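Local coordinates for AGR_C_4470p (Agrobacterium tumefaciens str. C58, PDB 2HQV), which is of unknown function but, as a member of the ChuX/HutX haem-utilisation family, probably takes part in the handling of haem, at residues H123-V135 against S146-F158. Numbering follows the deposited sequence.
Sequences HIKKDNCAAITFV and SVWFMNAAGGAMF
V135 and S146 pair within an antiparallel ladder in which strands 129-135 and 146-151 run at 151° to each other. Each of the pairs V135-S146 and T133-W148 is closed by two backbone hydrogen bonds, whereas I132 and F134 face F149 and V147 as non-hydrogen-bonded pairs. The regular alternation breaks at M150, which faces both A130 and A131: its O accepts from A130 N and its N donates to A131 O (2.7 Å), a classic beta bulge.

The side chains divide between the two faces of the sheet. On one, I132 lies alongside F149, its CG2 held over the middle of the ring, 4.1 Å from the F149 centroid; F158 CZ lies over the opposite face, toward its rim. With CG2 anti to the backbone N and CG1 beside that N (chi1 -61°), I132 spreads both branches, CG2 also meeting V147 CG1 at 3.5 Å. V147 in turn runs beside F134, and helices 72-79 and 172-185 pack against this layer. On the other face, V135 CG2 sits over the five-membered ring of W148, 3.6 Å from its centroid. W148 NE1 donates in the plane of the indole to S146 OG at 2.9 Å, a bent bond that limits the ring's rotation, and a water joins that hydroxyl to V135 O. Nearby, T133 OG1 rests against M150 CG but hydrogen-bonds to S66.

Beyond the bulge, M157, a selenomethionine whose SE lies 3.8 Å from C129 CA, reaches I124 CG2 with its CE; I124 CG2 and CD1 meet F158 at about a right angle. N151 OD1 accepts from G155 N, which sits above the carbonyl plane and not on a lone pair, just past the type I turn N151-G154, while ND2 bonds D93 of the second subunit. This is a bulged beta hairpin, 129-139 with 142-151, forming the second and third strands of the six-stranded antiparallel sheet in this ChuX/HutX-family protein, between strands 64-68 and 156-161.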
ATOM      1  N   HIS A 123      -1.497  -3.871  -9.871  1.00 30.52           N
ATOM      2  CA  HIS A 123      -2.389  -5.020  -9.800  1.00 31.07           C
ATOM      3  C   HIS A 123      -3.293  -5.006  -8.584  1.00 30.25           C
ATOM      4  O   HIS A 123      -2.820  -4.871  -7.453  1.00 26.96           O
ATOM      5  CB  HIS A 123      -1.545  -6.289  -9.763  1.00 33.42           C
ATOM      6  CG  HIS A 123      -0.435  -6.293 -10.762  1.00 34.90           C
ATOM      7  ND1 HIS A 123      -0.607  -6.705 -12.064  1.00 38.41           N
ATOM      8  CD2 HIS A 123       0.849  -5.870 -10.666  1.00 36.66           C
ATOM      9  CE1 HIS A 123       0.522  -6.534 -12.731  1.00 39.68           C
ATOM     10  NE2 HIS A 123       1.420  -6.027 -11.903  1.00 38.26           N
ATOM     11  N   ILE A 124      -4.590  -5.179  -8.829  1.00 28.69           N
ATOM     12  CA  ILE A 124      -5.585  -5.201  -7.769  1.00 28.18           C
ATOM     13  C   ILE A 124      -6.121  -6.628  -7.593  1.00 29.76           C
ATOM     14  O   ILE A 124      -6.524  -7.268  -8.574  1.00 27.45           O
ATOM     15  CB  ILE A 124      -6.737  -4.239  -8.113  1.00 27.92           C
ATOM     16  CG1 ILE A 124      -6.185  -2.813  -8.241  1.00 26.75           C
ATOM     17  CG2 ILE A 124      -7.832  -4.322  -7.060  1.00 30.58           C
ATOM     18  CD1 ILE A 124      -7.228  -1.758  -8.569  1.00 29.79           C
ATOM     19  N   LYS A 125      -6.123  -7.132  -6.360  1.00 29.00           N
ATOM     20  CA  LYS A 125      -6.625  -8.485  -6.123  1.00 31.96           C
ATOM     21  C   LYS A 125      -8.145  -8.417  -6.016  1.00 31.62           C
ATOM     22  O   LYS A 125      -8.726  -8.488  -4.926  1.00 30.79           O
ATOM     23  CB  LYS A 125      -6.019  -9.093  -4.852  1.00 33.72           C
ATOM     24  CG  LYS A 125      -6.178 -10.621  -4.795  1.00 37.33           C
ATOM     25  CD  LYS A 125      -5.489 -11.246  -3.591  1.00 40.26           C
ATOM     26  CE  LYS A 125      -5.706 -12.760  -3.560  1.00 44.29           C
ATOM     27  NZ  LYS A 125      -5.005 -13.384  -2.399  1.00 47.54           N
ATOM     28  N   LYS A 126      -8.767  -8.272  -7.181  1.00 29.54           N
ATOM     29  CA  LYS A 126     -10.206  -8.152  -7.325  1.00 32.42           C
ATOM     30  C   LYS A 126     -11.013  -9.235  -6.623  1.00 32.79           C
ATOM     31  O   LYS A 126     -12.074  -8.949  -6.077  1.00 30.27           O
ATOM     32  CB  LYS A 126     -10.576  -8.123  -8.816  1.00 32.81           C
ATOM     33  CG  LYS A 126     -12.068  -8.069  -9.097  1.00 34.93           C
ATOM     34  CD  LYS A 126     -12.365  -8.247 -10.583  1.00 36.79           C
ATOM     35  CE  LYS A 126     -13.857  -8.436 -10.828  1.00 40.07           C
ATOM     36  NZ  LYS A 126     -14.175  -8.751 -12.250  1.00 38.59           N
ATOM     37  N   ASP A 127     -10.520 -10.470  -6.621  1.00 33.12           N
ATOM     38  CA  ASP A 127     -11.279 -11.537  -5.984  1.00 36.30           C
ATOM     39  C   ASP A 127     -11.308 -11.437  -4.461  1.00 34.44           C
ATOM     40  O   ASP A 127     -11.987 -12.213  -3.800  1.00 35.06           O
ATOM     41  CB  ASP A 127     -10.783 -12.916  -6.453  1.00 37.08           C
ATOM     42  CG  ASP A 127      -9.443 -13.316  -5.855  1.00 38.97           C
ATOM     43  OD1 ASP A 127      -8.746 -12.477  -5.250  1.00 37.96           O
ATOM     44  OD2 ASP A 127      -9.083 -14.498  -6.010  1.00 37.60           O
ATOM     45  N   ASN A 128     -10.592 -10.462  -3.911  1.00 34.08           N
ATOM     46  CA  ASN A 128     -10.571 -10.247  -2.459  1.00 35.16           C
ATOM     47  C   ASN A 128     -11.646  -9.235  -2.050  1.00 33.39           C
ATOM     48  O   ASN A 128     -11.918  -9.051  -0.865  1.00 32.45           O
ATOM     49  CB  ASN A 128      -9.218  -9.691  -2.005  1.00 36.03           C
ATOM     50  CG  ASN A 128      -8.207 -10.775  -1.664  1.00 41.16           C
ATOM     51  OD1 ASN A 128      -7.152 -10.488  -1.086  1.00 42.41           O
ATOM     52  ND2 ASN A 128      -8.511 -12.015  -2.022  1.00 38.49           N
ATOM     53  N   CYS A 129     -12.242  -8.570  -3.035  1.00 34.35           N
ATOM     54  CA  CYS A 129     -13.245  -7.545  -2.759  1.00 33.41           C
ATOM     55  C   CYS A 129     -14.532  -8.126  -2.186  1.00 35.17           C
ATOM     56  O   CYS A 129     -15.132  -9.042  -2.762  1.00 35.10           O
ATOM     57  CB  CYS A 129     -13.547  -6.749  -4.028  1.00 33.56           C
ATOM     58  SG  CYS A 129     -14.678  -5.363  -3.768  1.00 30.95           S
ATOM     59  N   ALA A 130     -14.953  -7.583  -1.050  1.00 33.42           N
ATOM     60  CA  ALA A 130     -16.159  -8.054  -0.383  1.00 35.32           C
ATOM     61  C   ALA A 130     -17.281  -7.035  -0.521  1.00 35.39           C
ATOM     62  O   ALA A 130     -18.461  -7.378  -0.442  1.00 35.57           O
ATOM     63  CB  ALA A 130     -15.864  -8.313   1.095  1.00 34.53           C
ATOM     64  N   ALA A 131     -16.903  -5.780  -0.741  1.00 33.98           N
ATOM     65  CA  ALA A 131     -17.874  -4.707  -0.879  1.00 32.34           C
ATOM     66  C   ALA A 131     -17.193  -3.456  -1.412  1.00 32.45           C
ATOM     67  O   ALA A 131     -15.970  -3.343  -1.384  1.00 31.89           O
ATOM     68  CB  ALA A 131     -18.514  -4.411   0.481  1.00 32.42           C
ATOM     69  N   ILE A 132     -17.992  -2.527  -1.914  1.00 30.26           N
ATOM     70  CA  ILE A 132     -17.485  -1.262  -2.429  1.00 30.88           C
ATOM     71  C   ILE A 132     -18.370  -0.225  -1.752  1.00 31.61           C
ATOM     72  O   ILE A 132     -19.571  -0.161  -2.017  1.00 32.35           O
ATOM     73  CB  ILE A 132     -17.627  -1.188  -3.962  1.00 30.96           C
ATOM     74  CG1 ILE A 132     -16.816  -2.322  -4.602  1.00 28.40           C
ATOM     75  CG2 ILE A 132     -17.133   0.175  -4.472  1.00 30.50           C
ATOM     76  CD1 ILE A 132     -17.101  -2.539  -6.052  1.00 27.64           C
ATOM     77  N   THR A 133     -17.777   0.565  -0.864  1.00 29.69           N
ATOM     78  CA  THR A 133     -18.529   1.558  -0.102  1.00 28.81           C
ATOM     79  C   THR A 133     -18.228   3.003  -0.465  1.00 29.87           C
ATOM     80  O   THR A 133     -17.074   3.438  -0.429  1.00 24.03           O
ATOM     81  CB  THR A 133     -18.259   1.395   1.404  1.00 29.75           C
ATOM     82  OG1 THR A 133     -18.416   0.016   1.762  1.00 25.92           O
ATOM     83  CG2 THR A 133     -19.222   2.271   2.216  1.00 29.03           C
ATOM     84  N   PHE A 134     -19.290   3.736  -0.793  1.00 28.52           N
ATOM     85  CA  PHE A 134     -19.190   5.144  -1.149  1.00 29.57           C
ATOM     86  C   PHE A 134     -19.302   5.931   0.152  1.00 31.50           C
ATOM     87  O   PHE A 134     -20.353   5.926   0.801  1.00 30.75           O
ATOM     88  CB  PHE A 134     -20.325   5.528  -2.111  1.00 29.27           C
ATOM     89  CG  PHE A 134     -20.281   4.792  -3.417  1.00 28.15           C
ATOM     90  CD1 PHE A 134     -20.660   3.454  -3.494  1.00 29.99           C
ATOM     91  CD2 PHE A 134     -19.834   5.432  -4.569  1.00 29.42           C
ATOM     92  CE1 PHE A 134     -20.592   2.761  -4.699  1.00 30.02           C
ATOM     93  CE2 PHE A 134     -19.759   4.755  -5.781  1.00 31.44           C
ATOM     94  CZ  PHE A 134     -20.137   3.414  -5.853  1.00 31.04           C
ATOM     95  N   VAL A 135     -18.210   6.592   0.532  1.00 30.95           N
ATOM     96  CA  VAL A 135     -18.159   7.357   1.774  1.00 29.44           C
ATOM     97  C   VAL A 135     -18.248   8.859   1.508  1.00 30.60           C
ATOM     98  O   VAL A 135     -17.412   9.437   0.820  1.00 29.73           O
ATOM     99  CB  VAL A 135     -16.863   7.021   2.542  1.00 30.04           C
ATOM    100  CG1 VAL A 135     -16.831   7.737   3.884  1.00 29.14           C
ATOM    101  CG2 VAL A 135     -16.766   5.505   2.737  1.00 28.87           C
ATOM    102  N   SER A 146     -15.380   9.656  -1.351  1.00 27.46           N
ATOM    103  CA  SER A 146     -14.461   8.636  -1.844  1.00 28.53           C
ATOM    104  C   SER A 146     -15.156   7.292  -2.026  1.00 28.37           C
ATOM    105  O   SER A 146     -16.258   7.064  -1.513  1.00 27.12           O
ATOM    106  CB  SER A 146     -13.281   8.490  -0.873  1.00 26.52           C
ATOM    107  OG  SER A 146     -13.738   8.248   0.450  1.00 27.27           O
ATOM    108  N   VAL A 147     -14.513   6.412  -2.782  1.00 28.91           N
ATOM    109  CA  VAL A 147     -15.046   5.084  -3.034  1.00 27.74           C
ATOM    110  C   VAL A 147     -14.058   4.074  -2.452  1.00 29.43           C
ATOM    111  O   VAL A 147     -12.909   3.974  -2.895  1.00 27.46           O
ATOM    112  CB  VAL A 147     -15.227   4.833  -4.544  1.00 30.34           C
ATOM    113  CG1 VAL A 147     -15.905   3.481  -4.771  1.00 27.53           C
ATOM    114  CG2 VAL A 147     -16.057   5.959  -5.160  1.00 26.95           C
ATOM    115  N   TRP A 148     -14.521   3.336  -1.447  1.00 26.44           N
ATOM    116  CA  TRP A 148     -13.708   2.348  -0.758  1.00 28.36           C
ATOM    117  C   TRP A 148     -13.949   0.919  -1.243  1.00 28.28           C
ATOM    118  O   TRP A 148     -15.058   0.402  -1.132  1.00 28.53           O
ATOM    119  CB  TRP A 148     -14.011   2.387   0.745  1.00 29.01           C
ATOM    120  CG  TRP A 148     -13.629   3.658   1.454  1.00 31.24           C
ATOM    121  CD1 TRP A 148     -13.691   4.934   0.961  1.00 30.79           C
ATOM    122  CD2 TRP A 148     -13.176   3.775   2.808  1.00 30.60           C
ATOM    123  NE1 TRP A 148     -13.300   5.832   1.924  1.00 28.90           N
ATOM    124  CE2 TRP A 148     -12.976   5.148   3.065  1.00 31.52           C
ATOM    125  CE3 TRP A 148     -12.909   2.848   3.828  1.00 33.53           C
ATOM    126  CZ2 TRP A 148     -12.536   5.623   4.306  1.00 33.01           C
ATOM    127  CZ3 TRP A 148     -12.468   3.321   5.065  1.00 32.29           C
ATOM    128  CH2 TRP A 148     -12.282   4.694   5.289  1.00 34.41           C
ATOM    129  N   PHE A 149     -12.918   0.281  -1.776  1.00 26.32           N
ATOM    130  CA  PHE A 149     -13.052  -1.106  -2.193  1.00 29.14           C
ATOM    131  C   PHE A 149     -12.620  -1.900  -0.958  1.00 31.05           C
ATOM    132  O   PHE A 149     -11.452  -1.886  -0.578  1.00 31.14           O
ATOM    133  CB  PHE A 149     -12.162  -1.393  -3.404  1.00 26.84           C
ATOM    134  CG  PHE A 149     -12.715  -0.838  -4.688  1.00 28.22           C
ATOM    135  CD1 PHE A 149     -12.866   0.536  -4.853  1.00 28.03           C
ATOM    136  CD2 PHE A 149     -13.147  -1.688  -5.704  1.00 27.46           C
ATOM    137  CE1 PHE A 149     -13.444   1.063  -6.009  1.00 29.09           C
ATOM    138  CE2 PHE A 149     -13.730  -1.174  -6.866  1.00 28.84           C
ATOM    139  CZ  PHE A 149     -13.879   0.207  -7.018  1.00 29.46           C
HETATM  140  N   MSE A 150     -13.587  -2.553  -0.315  1.00 32.30           N
HETATM  141  CA  MSE A 150     -13.341  -3.316   0.912  1.00 31.92           C
HETATM  142  C   MSE A 150     -12.964  -4.777   0.686  1.00 32.32           C
HETATM  143  O   MSE A 150     -13.410  -5.401  -0.276  1.00 30.02           O
HETATM  144  CB  MSE A 150     -14.588  -3.304   1.803  1.00 32.94           C
HETATM  145  CG  MSE A 150     -15.293  -1.963   1.934  1.00 35.29           C
HETATM  146 SE   MSE A 150     -14.183  -0.625   2.749  1.00 40.36          SE
HETATM  147  CE  MSE A 150     -13.812  -1.486   4.462  1.00 37.36           C
ATOM    148  N   ASN A 151     -12.149  -5.320   1.588  1.00 33.81           N
ATOM    149  CA  ASN A 151     -11.763  -6.724   1.505  1.00 36.78           C
ATOM    150  C   ASN A 151     -12.650  -7.512   2.478  1.00 39.02           C
ATOM    151  O   ASN A 151     -13.496  -6.933   3.163  1.00 37.54           O
ATOM    152  CB  ASN A 151     -10.282  -6.923   1.857  1.00 35.38           C
ATOM    153  CG  ASN A 151      -9.917  -6.372   3.226  1.00 38.65           C
ATOM    154  OD1 ASN A 151     -10.672  -6.510   4.187  1.00 37.07           O
ATOM    155  ND2 ASN A 151      -8.744  -5.759   3.321  1.00 36.21           N
ATOM    156  N   ALA A 152     -12.456  -8.824   2.541  1.00 39.82           N
ATOM    157  CA  ALA A 152     -13.259  -9.668   3.420  1.00 42.86           C
ATOM    158  C   ALA A 152     -13.023  -9.378   4.900  1.00 42.91           C
ATOM    159  O   ALA A 152     -13.867  -9.691   5.738  1.00 44.46           O
ATOM    160  CB  ALA A 152     -12.986 -11.147   3.122  1.00 42.90           C
ATOM    161  N   ALA A 153     -11.888  -8.769   5.219  1.00 43.11           N
ATOM    162  CA  ALA A 153     -11.570  -8.449   6.607  1.00 42.87           C
ATOM    163  C   ALA A 153     -12.095  -7.084   7.071  1.00 42.56           C
ATOM    164  O   ALA A 153     -11.742  -6.614   8.152  1.00 42.03           O
ATOM    165  CB  ALA A 153     -10.072  -8.527   6.825  1.00 44.01           C
ATOM    166  N   GLY A 154     -12.923  -6.442   6.254  1.00 40.66           N
ATOM    167  CA  GLY A 154     -13.482  -5.158   6.643  1.00 40.93           C
ATOM    168  C   GLY A 154     -12.554  -3.961   6.562  1.00 39.74           C
ATOM    169  O   GLY A 154     -12.822  -2.920   7.166  1.00 38.91           O
ATOM    170  N   GLY A 155     -11.459  -4.106   5.825  1.00 37.37           N
ATOM    171  CA  GLY A 155     -10.529  -3.007   5.668  1.00 34.91           C
ATOM    172  C   GLY A 155     -10.592  -2.513   4.236  1.00 31.99           C
ATOM    173  O   GLY A 155     -11.128  -3.196   3.372  1.00 31.53           O
ATOM    174  N   ALA A 156     -10.061  -1.325   3.973  1.00 31.63           N
ATOM    175  CA  ALA A 156     -10.076  -0.798   2.611  1.00 30.36           C
ATOM    176  C   ALA A 156      -8.850  -1.295   1.849  1.00 29.20           C
ATOM    177  O   ALA A 156      -7.725  -1.169   2.331  1.00 26.85           O
ATOM    178  CB  ALA A 156     -10.079   0.718   2.638  1.00 32.34           C
HETATM  179  N   MSE A 157      -9.081  -1.874   0.673  1.00 26.33           N
HETATM  180  CA  MSE A 157      -8.000  -2.365  -0.177  1.00 24.76           C
HETATM  181  C   MSE A 157      -7.299  -1.122  -0.736  1.00 25.77           C
HETATM  182  O   MSE A 157      -6.071  -1.035  -0.782  1.00 23.50           O
HETATM  183  CB  MSE A 157      -8.586  -3.202  -1.317  1.00 27.61           C
HETATM  184  CG  MSE A 157      -9.300  -4.463  -0.851  1.00 30.83           C
HETATM  185 SE   MSE A 157     -10.262  -5.304  -2.314  1.00 44.17          SE
HETATM  186  CE  MSE A 157      -8.771  -5.782  -3.437  1.00 31.87           C
ATOM    187  N   PHE A 158      -8.110  -0.155  -1.145  1.00 26.13           N
ATOM    188  CA  PHE A 158      -7.627   1.118  -1.664  1.00 26.72           C
ATOM    189  C   PHE A 158      -8.839   2.029  -1.705  1.00 26.87           C
ATOM    190  O   PHE A 158      -9.973   1.561  -1.543  1.00 26.15           O
ATOM    191  CB  PHE A 158      -7.006   0.956  -3.061  1.00 25.32           C
ATOM    192  CG  PHE A 158      -7.975   0.502  -4.118  1.00 24.29           C
ATOM    193  CD1 PHE A 158      -8.668   1.427  -4.894  1.00 25.34           C
ATOM    194  CD2 PHE A 158      -8.203  -0.854  -4.330  1.00 23.33           C
ATOM    195  CE1 PHE A 158      -9.580   1.002  -5.874  1.00 24.81           C
ATOM    196  CE2 PHE A 158      -9.106  -1.288  -5.297  1.00 24.94           C
ATOM    197  CZ  PHE A 158      -9.796  -0.358  -6.069  1.00 26.45           C
TER
HETATM  198  O   HOH W   1     -14.734  10.347   1.972  1.00 29.63           O